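PDB 5LBH: CAIP from Helicobacter cinaedi, which binds iron and, as a Dps-like mini-ferritin, probably oxidises it, and promotes the differentiation of macrophages into foam cells in atherosclerotic inflammation. Local coordinates for residues A[23-28]-A[93-98]; A[77-82]-A[101-106]; A[13-18]-A[49-54]. All coordinates share one frame; numbering follows the deposited sequence.

The three contacts show how a ferritin-like bundle divides its labour between apolar cores and polar margins. Interactions 1 and 3 are buried and both use helix 4-28, which meets helix 89-116 through 23-28 and helix 34-61 through 13-18; each segment pair includes an iron-binding residue, His-26 or Asp-53, that makes no contact across the pair. Interaction 2 is partly buried and lays the loop 77-82 on helix 89-116. None has a hydrogen bond across its segments; interactions 1 and 3 are carbon-to-carbon, whereas interaction 2 also sets a lysine CB against a tyrosine hydroxyl. Interactions 2 and 3 meet at Asp-14, whose carboxylate binds the loop and Tyr-102. All three touch a second subunit.

Interaction 1. Residues A[23-28]-A[93-98]; sequences HNFHWN and AQAVLA. With FE (Fe (III) ion), chain V.
Phe-25 and Ala-95 mark the nearest approach of the two helical backbones, with their CA atoms 9.3 Å apart, a gap spanned by the large Phe-25 side chain against the small Ala-95. The CG of Phe-25 stands anti to the carbonyl carbon (chi1 -63°), which lets the ring span the gap to 93-98. The far end of the ring does most of the touching: Phe-25 CZ lies 3.5 Å from Ala-95 CB, and CE2 also rests on this methyl. One side of the ring, at Phe-25 CD2, has Val-96 CG2 for a neighbour at 4.3 Å, both partners approaching obliquely. Phe-87 meets the same ring edge-to-face.

Other residues of 23-28 make polar bonds. Asn-28 ND2 donates to Asn-24 OD1 at 2.6 Å, one turn back along the helix. His-26 NE2 binds an iron ion at 2.4 Å, joined there by a water and by Asp-53 and Glu-57 of a neighbouring subunit, while Thr-41 holds His-26 ND1. The contact with 93-98 is thus wholly apolar and without directional bonds: it joins two helices of the bundle by shape and burial, and leaves metal chemistry to the subunit interface.

Interaction 2. Residues A[77-82]-A[101-106]; sequences AKIKEE and EYFLKL
Ile-79 reaches from the loop 77-82 to two aromatic rings of helix segment 101-106, and the close packing of this contact is built on it. Its CG1 rests against Tyr-102 CE1 at 3.6 Å, and its terminal methyl, CD1, lies near Phe-103 CE2 and CZ, the chain crossing that ring at about a right angle. CG1 of Ile-79 is anti to the carbonyl carbon (chi1 -76°) and CD1 is carried straight on, an extended branch that lays CG1 on Tyr-102 and CD1 between the two rings. Phe-103 in turn meets Phe-48 and Leu-133 in the interior. In this ferritin-like bundle the loop follows the short helix 70-76, part of the long connection between helices 34-61 and 89-116, and here it packs on the second of these. On the solvent side the fit is looser. Lys-78, an exposed residue, offers only aliphatic carbons: its CB is 3.3 Å from Tyr-102 OH, a packing contact, and the extended chain then leads its ammonium end away from the helix. Behind the contact lies a buried carboxylate, Asp-14 of helix 4-28, whose OD2 is hydrogen-bonded to Tyr-102 OH. Its OD1 takes the backbone N-H groups of Lys-78 and Ile-79.

Interaction 3. Residues A[13-18]-A[49-54]; sequences ADASVF and ADVFDD. With FE (Fe (III) ion), chain M.
Ala-15 aims its methyl at helix segment 49-54, where Val-51 CG2 meets Ala-15 CB at 3.7 Å. The segments 13-18 and 49-54 run nearly antiparallel, at 154° between their directions, with axes 8.8 Å apart. Their backbones come nearest at Ala-15 CA and Phe-52 CA, separated by 5.8 Å. Phe-52 CB also lies near the Ala-15 methyl CB, at 4.3 Å. With CG anti to the backbone N (chi1 178°), the Phe-52 ring brings its CD1-CE1 side to Ser-16, and it is the serine CB that touches it, 3.7 Å from Phe-52 CE1 and oblique to the ring. Ser-16 keeps its hydroxyl for its own helix. Ser-16 OG, set between the backbone N and the carbonyl carbon (chi1 70°), donates to Ala-13 O at 3.0 Å, which gives the hydroxyl of this buried serine a partner within its own helix; the same carbonyl also accepts from Val-17 N on the same face of its plane. Met-73 of the short helix 70-76 touches both Ser-16 and Phe-52, while the Phe-52 ring also meets His-23 of a neighbouring subunit edge-to-face. Next in sequence, Asp-53 OD2 binds iron at 2.4 Å; the same iron is bound by Glu-57 of this chain and by His-26 of a neighbouring subunit. Such an iron site, built by residues of two subunits, is the hallmark of the Dps mini-ferritins, where it serves as the ferroxidase centre; the same role is probable here.

Interaction 1. Residues A[23-28]-A[93-98]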
loop_
_atom_site.group_PDB
_atom_site.type_symbol
_atom_site.label_atom_id
_atom_site.label_comp_id
_atom_site.label_asym_id
_atom_site.label_seq_id
_atom_site.Cartn_x
_atom_site.Cartn_y
_atom_site.Cartn_z
ATOM N N HIS A 23 15.292 19.895 19.700
ATOM C CA HIS A 23 14.874 20.808 18.631
ATOM C C HIS A 23 15.957 21.860 18.372
ATOM O O HIS A 23 16.242 22.220 17.224
ATOM C CB HIS A 23 13.551 21.486 19.004
ATOM C CG HIS A 23 12.332 20.689 18.651
ATOM N ND1 HIS A 23 11.804 19.728 19.491
ATOM C CD2 HIS A 23 11.495 20.754 17.586
ATOM C CE1 HIS A 23 10.717 19.210 18.944
ATOM N NE2 HIS A 23 10.507 19.817 17.791
ATOM N N ASN A 24 16.600 22.334 19.437
ATOM C CA ASN A 24 17.684 23.293 19.302
ATOM C C ASN A 24 18.870 22.689 18.540
ATOM O O ASN A 24 19.396 23.310 17.609
ATOM C CB ASN A 24 18.052 23.778 20.706
ATOM C CG ASN A 24 19.200 24.741 20.730
ATOM O OD1 ASN A 24 19.617 25.267 19.710
ATOM N ND2 ASN A 24 19.690 25.021 21.934
ATOM N N PHE A 25 19.286 21.465 18.889
ATOM C CA PHE A 25 20.303 20.784 18.077
ATOM C C PHE A 25 19.845 20.631 16.629
ATOM O O PHE A 25 20.631 20.806 15.686
ATOM C CB PHE A 25 20.617 19.402 18.658
ATOM C CG PHE A 25 21.201 19.436 20.039
ATOM C CD1 PHE A 25 21.894 20.549 20.487
ATOM C CD2 PHE A 25 21.065 18.348 20.885
ATOM C CE1 PHE A 25 22.437 20.578 21.761
ATOM C CE2 PHE A 25 21.610 18.362 22.155
ATOM C CZ PHE A 25 22.299 19.484 22.599
ATOM N N HIS A 26 18.572 20.292 16.444
ATOM C CA HIS A 26 18.004 20.070 15.123
ATOM C C HIS A 26 18.062 21.332 14.266
ATOM O O HIS A 26 18.326 21.260 13.063
ATOM C CB HIS A 26 16.573 19.571 15.309
ATOM C CG HIS A 26 15.800 19.412 14.044
ATOM N ND1 HIS A 26 16.076 18.433 13.110
ATOM C CD2 HIS A 26 14.717 20.082 13.580
ATOM C CE1 HIS A 26 15.209 18.522 12.119
ATOM N NE2 HIS A 26 14.375 19.511 12.380
ATOM N N TRP A 27 17.815 22.498 14.868
ATOM C CA TRP A 27 17.754 23.757 14.131
ATOM C C TRP A 27 19.131 24.378 13.879
ATOM O O TRP A 27 19.321 25.062 12.867
ATOM C CB TRP A 27 16.907 24.772 14.896
ATOM C CG TRP A 27 15.487 24.406 15.104
ATOM C CD1 TRP A 27 14.677 23.723 14.243
ATOM C CD2 TRP A 27 14.679 24.739 16.244
ATOM N NE1 TRP A 27 13.417 23.595 14.784
ATOM C CE2 TRP A 27 13.389 24.210 16.009
ATOM C CE3 TRP A 27 14.926 25.419 17.444
ATOM C CZ2 TRP A 27 12.349 24.332 16.930
ATOM C CZ3 TRP A 27 13.903 25.544 18.359
ATOM C CH2 TRP A 27 12.621 25.001 18.100
ATOM N N ASN A 28 20.085 24.204 14.800
ATOM C CA ASN A 28 21.283 25.038 14.846
ATOM C C ASN A 28 22.567 24.258 14.584
ATOM O O ASN A 28 23.658 24.744 14.928
ATOM C CB ASN A 28 21.374 25.754 16.194
ATOM C CG ASN A 28 20.232 26.739 16.408
ATOM O OD1 ASN A 28 19.862 27.473 15.500
ATOM N ND2 ASN A 28 19.693 26.781 17.622
ATOM N N ALA A 93 26.687 15.121 19.139
ATOM C CA ALA A 93 26.816 13.700 19.415
ATOM C C ALA A 93 27.175 13.433 20.867
ATOM O O ALA A 93 26.694 12.456 21.449
ATOM C CB ALA A 93 27.860 13.081 18.501
ATOM N N GLN A 94 27.987 14.287 21.487
ATOM C CA GLN A 94 28.313 14.035 22.886
ATOM C C GLN A 94 27.350 14.703 23.855
ATOM O O GLN A 94 27.168 14.204 24.968
ATOM C CB GLN A 94 29.751 14.455 23.197
ATOM C CG GLN A 94 30.087 15.842 22.798
ATOM C CD GLN A 94 31.543 15.986 22.356
ATOM O OE1 GLN A 94 32.344 15.048 22.466
ATOM N NE2 GLN A 94 31.889 17.172 21.851
ATOM N N ALA A 95 26.701 15.796 23.472
ATOM C CA ALA A 95 25.565 16.239 24.272
ATOM C C ALA A 95 24.542 15.115 24.410
ATOM O O ALA A 95 24.065 14.832 25.514
ATOM C CB ALA A 95 24.918 17.477 23.658
ATOM N N VAL A 96 24.242 14.426 23.306
ATOM C CA VAL A 96 23.215 13.393 23.321
ATOM C C VAL A 96 23.703 12.167 24.088
ATOM O O VAL A 96 22.942 11.540 24.830
ATOM C CB VAL A 96 22.808 13.038 21.875
ATOM C CG1 VAL A 96 22.094 11.666 21.810
ATOM C CG2 VAL A 96 22.007 14.161 21.235
ATOM N N LEU A 97 24.972 11.795 23.912
ATOM C CA LEU A 97 25.510 10.654 24.649
ATOM C C LEU A 97 25.432 10.892 26.153
ATOM O O LEU A 97 24.974 10.025 26.901
ATOM C CB LEU A 97 26.957 10.371 24.225
ATOM C CG LEU A 97 27.746 9.267 24.952
ATOM C CD1 LEU A 97 27.070 7.895 24.785
ATOM C CD2 LEU A 97 29.203 9.190 24.504
ATOM N N ALA A 98 25.800 12.095 26.609
ATOM C CA ALA A 98 25.767 12.372 28.042
ATOM C C ALA A 98 24.350 12.265 28.595
ATOM O O ALA A 98 24.128 11.640 29.638
ATOM C CB ALA A 98 26.345 13.752 28.333
HETATM FE FE FE V . 12.499 20.518 11.249
HETATM O O HOH W 1 12.473 19.867 8.752
#

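Interaction 2. Residues A[77-82]-A[101-106]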
loop_
_atom_site.group_PDB
_atom_site.type_symbol
_atom_site.label_atom_id
_atom_site.label_comp_id
_atom_site.label_asym_id
_atom_site.label_seq_id
_atom_site.Cartn_x
_atom_site.Cartn_y
_atom_site.Cartn_z
ATOM N N ALA A 77 12.983 18.957 36.417
ATOM C CA ALA A 77 13.945 18.410 35.476
ATOM C C ALA A 77 15.352 18.509 36.042
ATOM O O ALA A 77 15.732 19.524 36.628
ATOM C CB ALA A 77 13.869 19.158 34.151
ATOM N N LYS A 78 16.118 17.434 35.893
ATOM C CA LYS A 78 17.539 17.518 36.180
ATOM C C LYS A 78 18.373 17.770 34.936
ATOM O O LYS A 78 19.498 18.271 35.054
ATOM C CB LYS A 78 18.020 16.246 36.878
ATOM C CG LYS A 78 17.337 16.056 38.202
ATOM C CD LYS A 78 18.124 15.163 39.123
ATOM C CE LYS A 78 17.465 15.126 40.495
ATOM N NZ LYS A 78 18.407 14.588 41.540
ATOM N N ILE A 79 17.857 17.442 33.751
ATOM C CA ILE A 79 18.576 17.752 32.525
ATOM C C ILE A 79 18.592 19.260 32.333
ATOM O O ILE A 79 17.558 19.924 32.470
ATOM C CB ILE A 79 17.946 17.017 31.333
ATOM C CG1 ILE A 79 18.368 15.558 31.395
ATOM C CG2 ILE A 79 18.393 17.620 29.999
ATOM C CD1 ILE A 79 17.888 14.758 30.304
ATOM N N LYS A 80 19.770 19.809 32.039
ATOM C CA LYS A 80 19.927 21.255 31.939
ATOM C C LYS A 80 19.471 21.743 30.575
ATOM O O LYS A 80 19.679 21.071 29.565
ATOM C CB LYS A 80 21.386 21.660 32.158
ATOM C CG LYS A 80 22.014 21.132 33.444
ATOM C CD LYS A 80 21.662 21.983 34.643
ATOM C CE LYS A 80 22.359 21.467 35.912
ATOM N NZ LYS A 80 23.851 21.403 35.765
ATOM N N GLU A 81 18.831 22.908 30.551
ATOM C CA GLU A 81 18.533 23.555 29.284
ATOM C C GLU A 81 19.799 24.150 28.673
ATOM O O GLU A 81 20.792 24.395 29.358
ATOM C CB GLU A 81 17.438 24.609 29.453
ATOM C CG GLU A 81 16.071 23.960 29.659
ATOM C CD GLU A 81 14.890 24.883 29.384
ATOM O OE1 GLU A 81 14.630 25.792 30.210
ATOM O OE2 GLU A 81 14.253 24.713 28.302
ATOM N N GLU A 82 19.781 24.300 27.351
ATOM C CA GLU A 82 20.923 24.777 26.585
ATOM C C GLU A 82 20.613 26.119 25.926
ATOM O O GLU A 82 19.710 26.210 25.080
ATOM C CB GLU A 82 21.344 23.736 25.544
ATOM C CG GLU A 82 22.495 24.166 24.650
ATOM C CD GLU A 82 23.734 24.576 25.423
ATOM O OE1 GLU A 82 23.738 25.682 25.995
ATOM O OE2 GLU A 82 24.717 23.808 25.450
ATOM N N GLU A 101 23.157 8.594 28.849
ATOM C CA GLU A 101 23.676 7.891 30.016
ATOM C C GLU A 101 22.846 8.227 31.239
ATOM O O GLU A 101 22.657 7.387 32.129
ATOM C CB GLU A 101 25.114 8.319 30.302
ATOM C CG GLU A 101 25.984 8.398 29.099
ATOM C CD GLU A 101 26.890 7.235 28.978
ATOM O OE1 GLU A 101 26.417 6.119 29.283
ATOM O OE2 GLU A 101 28.049 7.438 28.536
ATOM N N TYR A 102 22.351 9.459 31.297
ATOM C CA TYR A 102 21.469 9.855 32.378
ATOM C C TYR A 102 20.140 9.116 32.295
ATOM O O TYR A 102 19.686 8.530 33.280
ATOM C CB TYR A 102 21.270 11.361 32.324
ATOM C CG TYR A 102 20.210 11.860 33.253
ATOM C CD1 TYR A 102 18.967 12.259 32.758
ATOM C CD2 TYR A 102 20.429 11.915 34.620
ATOM C CE1 TYR A 102 17.986 12.726 33.604
ATOM C CE2 TYR A 102 19.460 12.372 35.467
ATOM C CZ TYR A 102 18.235 12.778 34.959
ATOM O OH TYR A 102 17.248 13.237 35.813
ATOM N N PHE A 103 19.519 9.096 31.116
ATOM C CA PHE A 103 18.269 8.357 30.956
ATOM C C PHE A 103 18.472 6.868 31.209
ATOM O O PHE A 103 17.584 6.205 31.754
ATOM C CB PHE A 103 17.682 8.597 29.562
ATOM C CG PHE A 103 16.910 9.894 29.425
ATOM C CD1 PHE A 103 15.661 10.053 30.013
ATOM C CD2 PHE A 103 17.431 10.958 28.690
ATOM C CE1 PHE A 103 14.929 11.247 29.851
ATOM C CE2 PHE A 103 16.727 12.143 28.532
ATOM C CZ PHE A 103 15.480 12.295 29.122
ATOM N N LEU A 104 19.632 6.323 30.841
ATOM C CA LEU A 104 19.870 4.906 31.106
ATOM C C LEU A 104 19.804 4.607 32.605
ATOM O O LEU A 104 19.101 3.677 33.027
ATOM C CB LEU A 104 21.205 4.469 30.507
ATOM C CG LEU A 104 21.665 3.055 30.849
ATOM C CD1 LEU A 104 20.822 1.986 30.158
ATOM C CD2 LEU A 104 23.109 2.902 30.440
ATOM N N LYS A 105 20.500 5.410 33.435
ATOM C CA LYS A 105 20.401 5.245 34.891
ATOM C C LYS A 105 18.952 5.322 35.355
ATOM O O LYS A 105 18.480 4.462 36.105
ATOM C CB LYS A 105 21.227 6.300 35.621
ATOM C CG LYS A 105 22.713 6.029 35.741
ATOM C CD LYS A 105 23.339 7.017 36.725
ATOM C CE LYS A 105 23.351 8.463 36.192
ATOM N NZ LYS A 105 24.523 8.743 35.301
ATOM N N LEU A 106 18.223 6.332 34.875
ATOM C CA LEU A 106 16.842 6.551 35.293
ATOM C C LEU A 106 15.956 5.345 34.971
ATOM O O LEU A 106 15.224 4.846 35.838
ATOM C CB LEU A 106 16.319 7.796 34.598
ATOM C CG LEU A 106 15.541 8.827 35.380
ATOM C CD1 LEU A 106 16.310 9.119 36.656
ATOM C CD2 LEU A 106 15.385 10.076 34.514
#

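Interaction 3. Residues A[13-18]-A[49-54]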
loop_
_atom_site.group_PDB
_atom_site.type_symbol
_atom_site.label_atom_id
_atom_site.label_comp_id
_atom_site.label_asym_id
_atom_site.label_seq_id
_atom_site.Cartn_x
_atom_site.Cartn_y
_atom_site.Cartn_z
ATOM N N ALA A 13 9.538 14.767 33.283
ATOM C CA ALA A 13 10.053 16.132 33.281
ATOM C C ALA A 13 11.332 16.246 32.459
ATOM O O ALA A 13 11.509 17.207 31.699
ATOM C CB ALA A 13 10.277 16.613 34.714
ATOM N N ASP A 14 12.244 15.286 32.607
ATOM C CA ASP A 14 13.471 15.350 31.826
ATOM C C ASP A 14 13.200 15.108 30.346
ATOM O O ASP A 14 13.912 15.669 29.498
ATOM C CB ASP A 14 14.500 14.361 32.370
ATOM C CG ASP A 14 15.002 14.739 33.766
ATOM O OD1 ASP A 14 15.362 15.921 34.025
ATOM O OD2 ASP A 14 15.030 13.831 34.618
ATOM N N ALA A 15 12.196 14.274 30.010
ATOM C CA ALA A 15 11.840 14.089 28.600
ATOM C C ALA A 15 11.375 15.398 27.976
ATOM O O ALA A 15 11.751 15.718 26.841
ATOM C CB ALA A 15 10.766 13.016 28.419
ATOM N N SER A 16 10.547 16.169 28.690
ATOM C CA SER A 16 10.045 17.401 28.082
ATOM C C SER A 16 11.162 18.417 27.884
ATOM O O SER A 16 11.151 19.155 26.897
ATOM C CB SER A 16 8.889 18.009 28.897
ATOM O OG SER A 16 9.300 18.549 30.134
ATOM N N VAL A 17 12.140 18.462 28.790
ATOM C CA VAL A 17 13.269 19.371 28.605
ATOM C C VAL A 17 14.173 18.884 27.479
ATOM O O VAL A 17 14.611 19.670 26.638
ATOM C CB VAL A 17 14.031 19.546 29.931
ATOM C CG1 VAL A 17 15.334 20.322 29.718
ATOM C CG2 VAL A 17 13.124 20.255 30.955
ATOM N N PHE A 18 14.448 17.578 27.430
ATOM C CA PHE A 18 15.277 17.025 26.363
ATOM C C PHE A 18 14.607 17.216 25.009
ATOM O O PHE A 18 15.275 17.505 24.001
ATOM C CB PHE A 18 15.532 15.543 26.631
ATOM C CG PHE A 18 16.587 14.943 25.757
ATOM C CD1 PHE A 18 16.283 13.918 24.870
ATOM C CD2 PHE A 18 17.898 15.399 25.826
ATOM C CE1 PHE A 18 17.274 13.364 24.060
ATOM C CE2 PHE A 18 18.887 14.850 25.015
ATOM C CZ PHE A 18 18.578 13.832 24.132
ATOM N N ALA A 49 9.055 12.498 22.481
ATOM C CA ALA A 49 7.643 12.838 22.587
ATOM C C ALA A 49 6.826 11.617 22.977
ATOM O O ALA A 49 5.840 11.740 23.710
ATOM C CB ALA A 49 7.121 13.430 21.280
ATOM N N ASP A 50 7.263 10.421 22.552
ATOM C CA ASP A 50 6.503 9.217 22.850
ATOM C C ASP A 50 6.699 8.748 24.279
ATOM O O ASP A 50 5.710 8.443 24.953
ATOM C CB ASP A 50 6.906 8.103 21.893
ATOM C CG ASP A 50 6.234 8.224 20.539
ATOM O OD1 ASP A 50 5.199 8.927 20.437
ATOM O OD2 ASP A 50 6.740 7.603 19.580
ATOM N N VAL A 51 7.937 8.781 24.794
ATOM C CA VAL A 51 8.145 8.483 26.216
ATOM C C VAL A 51 7.399 9.487 27.087
ATOM O O VAL A 51 6.789 9.116 28.090
ATOM C CB VAL A 51 9.645 8.420 26.590
ATOM C CG1 VAL A 51 10.414 7.599 25.642
ATOM C CG2 VAL A 51 10.255 9.765 26.763
ATOM N N PHE A 52 7.400 10.764 26.693
ATOM C CA PHE A 52 6.695 11.777 27.467
ATOM C C PHE A 52 5.236 11.381 27.679
ATOM O O PHE A 52 4.709 11.458 28.794
ATOM C CB PHE A 52 6.804 13.128 26.761
ATOM C CG PHE A 52 6.078 14.242 27.457
ATOM C CD1 PHE A 52 6.587 14.790 28.638
ATOM C CD2 PHE A 52 4.914 14.774 26.917
ATOM C CE1 PHE A 52 5.942 15.845 29.276
ATOM C CE2 PHE A 52 4.250 15.828 27.553
ATOM C CZ PHE A 52 4.767 16.364 28.734
ATOM N N ASP A 53 4.579 10.932 26.613
ATOM C CA ASP A 53 3.173 10.549 26.693
ATOM C C ASP A 53 2.992 9.168 27.336
ATOM O O ASP A 53 2.066 8.975 28.133
ATOM C CB ASP A 53 2.554 10.609 25.295
ATOM C CG ASP A 53 1.039 10.444 25.309
ATOM O OD1 ASP A 53 0.367 11.045 26.187
ATOM O OD2 ASP A 53 0.516 9.737 24.415
ATOM N N ASP A 54 3.858 8.195 26.997
ATOM C CA ASP A 54 3.758 6.855 27.583
ATOM C C ASP A 54 3.895 6.915 29.089
ATOM O O ASP A 54 3.079 6.350 29.828
ATOM C CB ASP A 54 4.865 5.940 27.064
ATOM C CG ASP A 54 4.763 5.658 25.600
ATOM O OD1 ASP A 54 5.812 5.290 25.009
ATOM O OD2 ASP A 54 3.645 5.793 25.058
HETATM FE FE FE M . -1.866 9.211 24.532
#